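Local coordinates for carbonic anhydrase (Porphyridium purpureum, PDB 1DDZ), which probably catalyses the zinc-dependent, reversible hydration of carbon dioxide to hydrogencarbonate and a proton, as a beta-class carbonic anhydrase, at residues Arg156-Met161 against Asn177-Leu182; Gln198-Trp201 against Glu206-Val209; Arg410-His415 against Ile434-Leu439. All blocks are in the same frame, centred on the assembly; numbering follows the deposited sequence.

Overall arrangement
The chain carries two carbonic anhydrase units in series, each with its own zinc ion and a mixed five-stranded sheet. Contacts 1 and 2 belong to the first unit, contact 3 to the second, and they follow one another along the chain. Helix 172-193 supplies one side of contact 1 and is succeeded by helix 195-202, which in contact 2 meets the start of strand 208-214, with centres about 25 Å apart. Contact 3, between helices 407-414 and 426-447, has its centre about 40 Å from that of contact 1, across the chain's centre. Both helix pairs touch the second subunit, so in both units a helix pair of this kind lies at the subunit interface.

Contact 1 of 3, residues Arg156-Met161 against Asn177-Leu182; sequences RDVRRM and NRLIEL
Val158 points toward helix 172-193 and takes both of its apolar partners on one methyl. CG1, set anti to the backbone N (chi1 -180°), lies 3.9 Å from Leu179 CD2 and 4.0 Å from Leu182 CB, so the valine fits against two residues one helical turn apart. The Val158 and Leu179 side chains cross obliquely. Leu179 leaves its helix at a slant and turns its outer end back to the contact with both torsions off the staggered positions (chi1 -146°), which puts CD2 beside the backbone of helix 147-161, 4.0 Å from Arg159 N. Leu182 starts toward the valine and meets it with CB and its backbone carbonyl carbon. Arg159 adds its CB, 4.3 Å from Leu179 CD2, while its guanidinium leads away to Gly263 O of the second subunit. No hydrogen bond spans the two segments: this is buried aliphatic helix-helix packing beside the zinc site, the Leu179 side chain about 8 Å from that of the zinc ligand Cys133. Behind it, Arg178 grips Glu181 side-on, NE and NH2 both reaching OE1, and Glu181 OE2 accepts from Tyr131 OH. The axes of segments 156-161 and 177-182 run at 104°, 9.8 Å apart at closest approach. Helix 134-141 touches Leu179 and Arg159 through Leu140, helices 163-166 and 266-279 cover Leu182, and the outer side of helix 147-161 faces the second subunit.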
loop_
_atom_site.group_PDB
_atom_site.type_symbol
_atom_site.label_atom_id
_atom_site.label_comp_id
_atom_site.label_asym_id
_atom_site.label_seq_id
_atom_site.Cartn_x
_atom_site.Cartn_y
_atom_site.Cartn_z
ATOM N N ARG A 156 7.516 -12.718 8.356
ATOM C CA ARG A 156 6.943 -13.924 8.965
ATOM C C ARG A 156 6.599 -14.928 7.878
ATOM O O ARG A 156 6.712 -16.123 8.070
ATOM C CB ARG A 156 5.700 -13.572 9.756
ATOM C CG ARG A 156 6.020 -12.948 11.057
ATOM C CD ARG A 156 6.469 -14.026 11.994
ATOM N NE ARG A 156 5.825 -13.818 13.270
ATOM C CZ ARG A 156 4.828 -14.545 13.760
ATOM N NH1 ARG A 156 4.328 -15.594 13.114
ATOM N NH2 ARG A 156 4.270 -14.137 14.877
ATOM N N ASP A 157 6.203 -14.430 6.717
ATOM C CA ASP A 157 5.914 -15.314 5.603
ATOM C C ASP A 157 7.205 -15.960 5.164
ATOM O O ASP A 157 7.204 -17.113 4.790
ATOM C CB ASP A 157 5.290 -14.568 4.446
ATOM C CG ASP A 157 3.843 -14.253 4.685
ATOM O OD1 ASP A 157 3.286 -14.681 5.718
ATOM O OD2 ASP A 157 3.257 -13.553 3.837
ATOM N N VAL A 158 8.314 -15.229 5.241
ATOM C CA VAL A 158 9.613 -15.787 4.878
ATOM C C VAL A 158 9.979 -16.920 5.846
ATOM O O VAL A 158 10.426 -17.976 5.411
ATOM C CB VAL A 158 10.714 -14.706 4.887
ATOM C CG1 VAL A 158 12.057 -15.305 4.496
ATOM C CG2 VAL A 158 10.343 -13.600 3.921
ATOM N N ARG A 159 9.755 -16.718 7.145
ATOM C CA ARG A 159 10.066 -17.755 8.131
ATOM C C ARG A 159 9.163 -18.968 7.885
ATOM O O ARG A 159 9.624 -20.108 7.896
ATOM C CB ARG A 159 9.877 -17.249 9.566
ATOM C CG ARG A 159 10.565 -18.145 10.612
ATOM C CD ARG A 159 10.171 -17.809 12.060
ATOM N NE ARG A 159 8.857 -18.352 12.418
ATOM C CZ ARG A 159 8.628 -19.252 13.379
ATOM N NH1 ARG A 159 9.604 -19.745 14.137
ATOM N NH2 ARG A 159 7.402 -19.714 13.533
ATOM N N ARG A 160 7.902 -18.695 7.567
ATOM C CA ARG A 160 6.910 -19.730 7.292
ATOM C C ARG A 160 7.289 -20.579 6.075
ATOM O O ARG A 160 7.359 -21.801 6.166
ATOM C CB ARG A 160 5.537 -19.079 7.100
ATOM C CG ARG A 160 4.387 -20.023 6.792
ATOM C CD ARG A 160 3.049 -19.283 6.793
ATOM N NE ARG A 160 2.343 -19.416 5.513
ATOM C CZ ARG A 160 1.351 -20.275 5.274
ATOM N NH1 ARG A 160 0.923 -21.094 6.229
ATOM N NH2 ARG A 160 0.797 -20.341 4.066
ATOM N N MET A 161 7.552 -19.927 4.947
ATOM C CA MET A 161 7.932 -20.613 3.711
ATOM C C MET A 161 9.253 -21.365 3.811
ATOM O O MET A 161 9.481 -22.294 3.056
ATOM C CB MET A 161 8.072 -19.623 2.555
ATOM C CG MET A 161 6.778 -19.042 2.038
ATOM S SD MET A 161 7.048 -17.869 0.672
ATOM C CE MET A 161 7.680 -16.411 1.551
ATOM N N ASN A 177 20.551 -14.912 11.219
ATOM C CA ASN A 177 21.407 -14.793 10.048
ATOM C C ASN A 177 20.735 -15.429 8.854
ATOM O O ASN A 177 20.618 -14.815 7.797
ATOM C CB ASN A 177 22.766 -15.475 10.264
ATOM C CG ASN A 177 23.698 -14.675 11.157
ATOM O OD1 ASN A 177 23.783 -13.459 11.062
ATOM N ND2 ASN A 177 24.441 -15.374 12.001
ATOM N N ARG A 178 20.285 -16.666 9.014
ATOM C CA ARG A 178 19.634 -17.356 7.917
ATOM C C ARG A 178 18.304 -16.703 7.470
ATOM O O ARG A 178 18.015 -16.678 6.276
ATOM C CB ARG A 178 19.451 -18.845 8.238
ATOM C CG ARG A 178 18.692 -19.604 7.165
ATOM C CD ARG A 178 19.559 -20.439 6.260
ATOM N NE ARG A 178 20.798 -19.815 5.796
ATOM C CZ ARG A 178 21.840 -20.524 5.363
ATOM N NH1 ARG A 178 21.762 -21.847 5.337
ATOM N NH2 ARG A 178 22.981 -19.930 5.040
ATOM N N LEU A 179 17.495 -16.187 8.405
ATOM C CA LEU A 179 16.227 -15.505 8.047
ATOM C C LEU A 179 16.569 -14.255 7.189
ATOM O O LEU A 179 15.930 -13.991 6.190
ATOM C CB LEU A 179 15.496 -14.996 9.302
ATOM C CG LEU A 179 13.974 -14.930 9.458
ATOM C CD1 LEU A 179 13.613 -13.756 10.298
ATOM C CD2 LEU A 179 13.220 -14.898 8.164
ATOM N N ILE A 180 17.577 -13.497 7.614
ATOM C CA ILE A 180 18.006 -12.300 6.921
ATOM C C ILE A 180 18.432 -12.644 5.504
ATOM O O ILE A 180 17.991 -12.011 4.554
ATOM C CB ILE A 180 19.093 -11.576 7.727
ATOM C CG1 ILE A 180 18.431 -10.939 8.953
ATOM C CG2 ILE A 180 19.825 -10.508 6.859
ATOM C CD1 ILE A 180 19.403 -10.417 10.003
ATOM N N GLU A 181 19.182 -13.727 5.346
ATOM C CA GLU A 181 19.623 -14.169 4.016
ATOM C C GLU A 181 18.447 -14.642 3.157
ATOM O O GLU A 181 18.361 -14.351 1.964
ATOM C CB GLU A 181 20.655 -15.287 4.156
ATOM C CG GLU A 181 21.907 -14.833 4.862
ATOM C CD GLU A 181 22.743 -15.978 5.410
ATOM O OE1 GLU A 181 22.257 -17.124 5.435
ATOM O OE2 GLU A 181 23.883 -15.729 5.853
ATOM N N LEU A 182 17.537 -15.385 3.763
ATOM C CA LEU A 182 16.369 -15.868 3.049
ATOM C C LEU A 182 15.455 -14.674 2.725
ATOM O O LEU A 182 14.788 -14.658 1.680
ATOM C CB LEU A 182 15.626 -16.913 3.899
ATOM C CG LEU A 182 16.322 -18.281 3.952
ATOM C CD1 LEU A 182 15.697 -19.181 5.031
ATOM C CD2 LEU A 182 16.246 -18.943 2.575
#

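Contact 2 of 3, residues Gln198-Trp201 against Glu206-Val209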
loop_
_atom_site.group_PDB
_atom_site.type_symbol
_atom_site.label_atom_id
_atom_site.label_comp_id
_atom_site.label_asym_id
_atom_site.label_seq_id
_atom_site.Cartn_x
_atom_site.Cartn_y
_atom_site.Cartn_z
ATOM N N GLN A 198 9.361 -7.827 -15.351
ATOM C CA GLN A 198 8.889 -8.789 -16.352
ATOM C C GLN A 198 8.724 -8.098 -17.723
ATOM O O GLN A 198 9.176 -8.611 -18.740
ATOM C CB GLN A 198 7.580 -9.466 -15.923
ATOM C CG GLN A 198 7.767 -10.502 -14.814
ATOM C CD GLN A 198 8.651 -11.694 -15.228
ATOM O OE1 GLN A 198 8.280 -12.475 -16.084
ATOM N NE2 GLN A 198 9.798 -11.849 -14.583
ATOM N N ASP A 199 8.170 -6.894 -17.736
ATOM C CA ASP A 199 8.007 -6.158 -18.985
ATOM C C ASP A 199 9.365 -5.833 -19.603
ATOM O O ASP A 199 9.602 -6.088 -20.764
ATOM C CB ASP A 199 7.240 -4.857 -18.739
ATOM C CG ASP A 199 5.786 -5.080 -18.460
ATOM O OD1 ASP A 199 5.233 -6.127 -18.860
ATOM O OD2 ASP A 199 5.190 -4.175 -17.850
ATOM N N ALA A 200 10.271 -5.304 -18.799
ATOM C CA ALA A 200 11.601 -4.956 -19.264
ATOM C C ALA A 200 12.270 -6.152 -19.895
ATOM O O ALA A 200 12.812 -6.054 -20.999
ATOM C CB ALA A 200 12.453 -4.437 -18.112
ATOM N N TRP A 201 12.227 -7.288 -19.205
ATOM C CA TRP A 201 12.848 -8.505 -19.706
ATOM C C TRP A 201 12.185 -8.998 -20.975
ATOM O O TRP A 201 12.868 -9.463 -21.887
ATOM C CB TRP A 201 12.847 -9.581 -18.637
ATOM C CG TRP A 201 13.913 -9.385 -17.629
ATOM C CD1 TRP A 201 14.984 -8.544 -17.727
ATOM C CD2 TRP A 201 14.029 -10.050 -16.367
ATOM N NE1 TRP A 201 15.759 -8.649 -16.603
ATOM C CE2 TRP A 201 15.196 -9.565 -15.750
ATOM C CE3 TRP A 201 13.255 -11.011 -15.698
ATOM C CZ2 TRP A 201 15.614 -10.008 -14.478
ATOM C CZ3 TRP A 201 13.671 -11.449 -14.435
ATOM C CH2 TRP A 201 14.839 -10.947 -13.840
ATOM N N GLU A 206 18.352 -4.878 -20.857
ATOM C CA GLU A 206 19.426 -5.394 -20.025
ATOM C C GLU A 206 19.147 -4.964 -18.590
ATOM O O GLU A 206 19.213 -3.770 -18.279
ATOM C CB GLU A 206 20.745 -4.788 -20.485
ATOM C CG GLU A 206 21.947 -5.676 -20.300
ATOM C CD GLU A 206 22.239 -6.548 -21.523
ATOM O OE1 GLU A 206 21.291 -7.016 -22.198
ATOM O OE2 GLU A 206 23.440 -6.763 -21.805
ATOM N N LEU A 207 18.843 -5.923 -17.721
ATOM C CA LEU A 207 18.519 -5.612 -16.331
ATOM C C LEU A 207 18.727 -6.813 -15.415
ATOM O O LEU A 207 17.975 -7.808 -15.471
ATOM C CB LEU A 207 17.050 -5.136 -16.229
ATOM C CG LEU A 207 16.449 -4.714 -14.876
ATOM C CD1 LEU A 207 17.209 -3.523 -14.308
ATOM C CD2 LEU A 207 14.987 -4.351 -15.069
ATOM N N THR A 208 19.730 -6.718 -14.554
ATOM C CA THR A 208 19.998 -7.793 -13.604
ATOM C C THR A 208 19.432 -7.499 -12.218
ATOM O O THR A 208 19.330 -6.344 -11.818
ATOM C CB THR A 208 21.496 -8.009 -13.408
ATOM O OG1 THR A 208 22.093 -6.793 -12.948
ATOM C CG2 THR A 208 22.142 -8.460 -14.713
ATOM N N VAL A 209 19.024 -8.535 -11.503
ATOM C CA VAL A 209 18.556 -8.344 -10.151
ATOM C C VAL A 209 19.415 -9.280 -9.346
ATOM O O VAL A 209 19.485 -10.458 -9.650
ATOM C CB VAL A 209 17.091 -8.715 -9.956
ATOM C CG1 VAL A 209 16.650 -8.317 -8.526
ATOM C CG2 VAL A 209 16.235 -8.039 -11.004
#
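Trp201, near the end of helix 195-202, reaches over to Leu207 and Val209 where the chain enters strand 208-214, closing the last stage of a beta-alpha-beta crossover that returns from strand 124-130 to its parallel neighbour. One polar bond ties the two segments: Trp201 NE1 donates to Leu207 O at a short 2.6 Å. The oxygen sits at the indole edge, only 2° out of the ring plane, and the donor meets it in the carbonyl plane on a lone pair. With an N-H...O angle of 151° the bond is moderately bent. It gives the buried indole N-H an acceptor and fixes the turn of the ring.

Three apolar contacts accompany this bond. Leu207 points toward the helix, and its CG stands anti to the backbone N (chi1 -179°), which carries CD2 to Ala200 CB at 4.0 Å. The CB of the same leucine lies 4.3 Å from Trp201 CD1, beside the five-membered ring. On the strand proper, Val209 crosses the tryptophan at about a right angle, also pointing toward the helix. A phenylalanine in place of Trp201 would have no N-H to give, and would probably leave Leu207 O without this donor and the ring freer to turn.

Backbone bonds set the strand in the sheet: Thr208 pairs with Lys123 and Ile125 on one side, Val209 with Val227 on the other. Cys192 of helix 172-193 packs on both Trp201 and Val209, and Val227 also touches the indole. On the six-membered ring, at the carbon next to CE2, Val209 CG2 rests 4.0 Å from Trp201 CZ2.

Contact 3 of 3, residues Arg410-His415 against Ile434-Leu439; sequences RDVRRH and IEINVL
Val412 and Ile436 each hold one methyl anti to the backbone N, CG1 in the valine (chi1 180°) and CG2 in the isoleucine, and these two methyls meet at 3.7 Å. Both residues point toward the opposing helix, and the two side chains run antiparallel alongside one another. The valine's other methyl, CG2, lies beside the side-chain amide of Asn437, which crosses it at about a right angle. Val412 thus packs against two successive residues, its CG1 also coming 4.0 Å from Asn437 N. Val412 CA is 6.4 Å from Asn437 CA. No hydrogen bond crosses between the segments.

Away from this join, Arg414 NH2 makes a weak hydrogen bond, part of a salt bridge, to Asp411 OD1, in the guanidinium plane, while His415 NE2 stands 3.7 Å above that plane. Arg414 also forms a salt bridge with Glu440 of the second subunit, and the His415 rings of the two subunits stack. Helix 12-25 covers helix 426-447 on another side, its Leu24 touching Ile436; the Asn437 side chain lies about 9 Å from the zinc ion and about 7 Å from that of its ligand Cys387, and strand 476-481 packs on Glu435 and Val438 through Met478.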
loop_
_atom_site.group_PDB
_atom_site.type_symbol
_atom_site.label_atom_id
_atom_site.label_comp_id
_atom_site.label_asym_id
_atom_site.label_seq_id
_atom_site.Cartn_x
_atom_site.Cartn_y
_atom_site.Cartn_z
ATOM N N ARG A 410 1.438 16.754 -7.809
ATOM C CA ARG A 410 0.533 17.562 -8.606
ATOM C C ARG A 410 -0.466 18.281 -7.702
ATOM O O ARG A 410 -0.815 19.430 -7.949
ATOM C CB ARG A 410 -0.191 16.705 -9.634
ATOM C CG ARG A 410 0.564 16.571 -10.938
ATOM C CD ARG A 410 0.630 17.904 -11.666
ATOM N NE ARG A 410 0.348 17.688 -13.071
ATOM C CZ ARG A 410 -0.767 18.045 -13.697
ATOM N NH1 ARG A 410 -1.739 18.692 -13.075
ATOM N NH2 ARG A 410 -0.958 17.623 -14.927
ATOM N N ASP A 411 -0.890 17.625 -6.627
ATOM C CA ASP A 411 -1.819 18.237 -5.671
ATOM C C ASP A 411 -1.166 19.451 -5.022
ATOM O O ASP A 411 -1.809 20.462 -4.750
ATOM C CB ASP A 411 -2.186 17.243 -4.567
ATOM C CG ASP A 411 -3.109 16.144 -5.040
ATOM O OD1 ASP A 411 -3.569 16.150 -6.202
ATOM O OD2 ASP A 411 -3.381 15.256 -4.223
ATOM N N VAL A 412 0.113 19.314 -4.721
ATOM C CA VAL A 412 0.869 20.403 -4.131
ATOM C C VAL A 412 0.898 21.599 -5.099
ATOM O O VAL A 412 0.686 22.737 -4.682
ATOM C CB VAL A 412 2.317 19.962 -3.800
ATOM C CG1 VAL A 412 3.105 21.116 -3.192
ATOM C CG2 VAL A 412 2.308 18.778 -2.851
ATOM N N ARG A 413 1.132 21.331 -6.384
ATOM C CA ARG A 413 1.192 22.377 -7.390
ATOM C C ARG A 413 -0.141 23.096 -7.441
ATOM O O ARG A 413 -0.206 24.320 -7.282
ATOM C CB ARG A 413 1.488 21.783 -8.762
ATOM C CG ARG A 413 2.007 22.815 -9.723
ATOM C CD ARG A 413 2.037 22.332 -11.149
ATOM N NE ARG A 413 0.707 22.465 -11.691
ATOM C CZ ARG A 413 0.386 23.253 -12.703
ATOM N NH1 ARG A 413 1.308 23.988 -13.310
ATOM N NH2 ARG A 413 -0.874 23.304 -13.103
ATOM N N ARG A 414 -1.197 22.305 -7.615
ATOM C CA ARG A 414 -2.566 22.792 -7.712
ATOM C C ARG A 414 -3.020 23.618 -6.549
ATOM O O ARG A 414 -3.739 24.568 -6.732
ATOM C CB ARG A 414 -3.533 21.635 -7.892
ATOM C CG ARG A 414 -4.983 22.029 -7.798
ATOM C CD ARG A 414 -5.918 20.899 -8.194
ATOM N NE ARG A 414 -5.662 19.693 -7.420
ATOM C CZ ARG A 414 -6.557 19.091 -6.645
ATOM N NH1 ARG A 414 -7.791 19.583 -6.521
ATOM N NH2 ARG A 414 -6.219 17.970 -6.015
ATOM N N HIS A 415 -2.602 23.265 -5.343
ATOM C CA HIS A 415 -3.036 24.011 -4.168
ATOM C C HIS A 415 -2.137 25.177 -3.804
ATOM O O HIS A 415 -2.323 25.779 -2.759
ATOM C CB HIS A 415 -3.145 23.085 -2.932
ATOM C CG HIS A 415 -4.233 22.053 -3.022
ATOM N ND1 HIS A 415 -3.997 20.705 -2.859
ATOM C CD2 HIS A 415 -5.547 22.166 -3.325
ATOM C CE1 HIS A 415 -5.110 20.032 -3.073
ATOM N NE2 HIS A 415 -6.066 20.894 -3.357
ATOM N N ILE A 434 9.375 22.199 -5.124
ATOM C CA ILE A 434 10.177 21.271 -4.336
ATOM C C ILE A 434 10.185 21.713 -2.873
ATOM O O ILE A 434 10.117 20.896 -1.964
ATOM C CB ILE A 434 11.633 21.214 -4.928
ATOM C CG1 ILE A 434 11.630 20.435 -6.237
ATOM C CG2 ILE A 434 12.632 20.640 -3.951
ATOM C CD1 ILE A 434 12.997 20.323 -6.822
ATOM N N GLU A 435 10.233 23.023 -2.651
ATOM C CA GLU A 435 10.255 23.580 -1.304
ATOM C C GLU A 435 8.915 23.398 -0.607
ATOM O O GLU A 435 8.849 23.044 0.577
ATOM C CB GLU A 435 10.591 25.075 -1.362
ATOM C CG GLU A 435 12.007 25.378 -1.780
ATOM C CD GLU A 435 12.238 26.862 -2.094
ATOM O OE1 GLU A 435 11.289 27.533 -2.517
ATOM O OE2 GLU A 435 13.370 27.349 -1.901
ATOM N N ILE A 436 7.856 23.738 -1.317
ATOM C CA ILE A 436 6.510 23.616 -0.791
ATOM C C ILE A 436 6.165 22.126 -0.574
ATOM O O ILE A 436 5.423 21.779 0.359
ATOM C CB ILE A 436 5.528 24.293 -1.736
ATOM C CG1 ILE A 436 5.856 25.791 -1.808
ATOM C CG2 ILE A 436 4.106 24.069 -1.284
ATOM C CD1 ILE A 436 4.996 26.546 -2.852
ATOM N N ASN A 437 6.731 21.248 -1.405
ATOM C CA ASN A 437 6.506 19.810 -1.252
ATOM C C ASN A 437 7.076 19.347 0.093
ATOM O O ASN A 437 6.405 18.652 0.844
ATOM C CB ASN A 437 7.117 19.029 -2.409
ATOM C CG ASN A 437 6.919 17.526 -2.271
ATOM O OD1 ASN A 437 7.883 16.790 -2.138
ATOM N ND2 ASN A 437 5.673 17.077 -2.289
ATOM N N VAL A 438 8.265 19.825 0.441
ATOM C CA VAL A 438 8.904 19.499 1.730
ATOM C C VAL A 438 8.020 19.991 2.888
ATOM O O VAL A 438 7.816 19.278 3.877
ATOM C CB VAL A 438 10.317 20.178 1.854
ATOM C CG1 VAL A 438 10.874 20.031 3.244
ATOM C CG2 VAL A 438 11.277 19.570 0.881
ATOM N N LEU A 439 7.506 21.216 2.761
ATOM C CA LEU A 439 6.644 21.834 3.777
ATOM C C LEU A 439 5.354 20.999 3.957
ATOM O O LEU A 439 4.949 20.655 5.067
ATOM C CB LEU A 439 6.325 23.260 3.319
ATOM C CG LEU A 439 5.895 24.341 4.304
ATOM C CD1 LEU A 439 4.420 24.299 4.504
ATOM C CD2 LEU A 439 6.640 24.187 5.600
#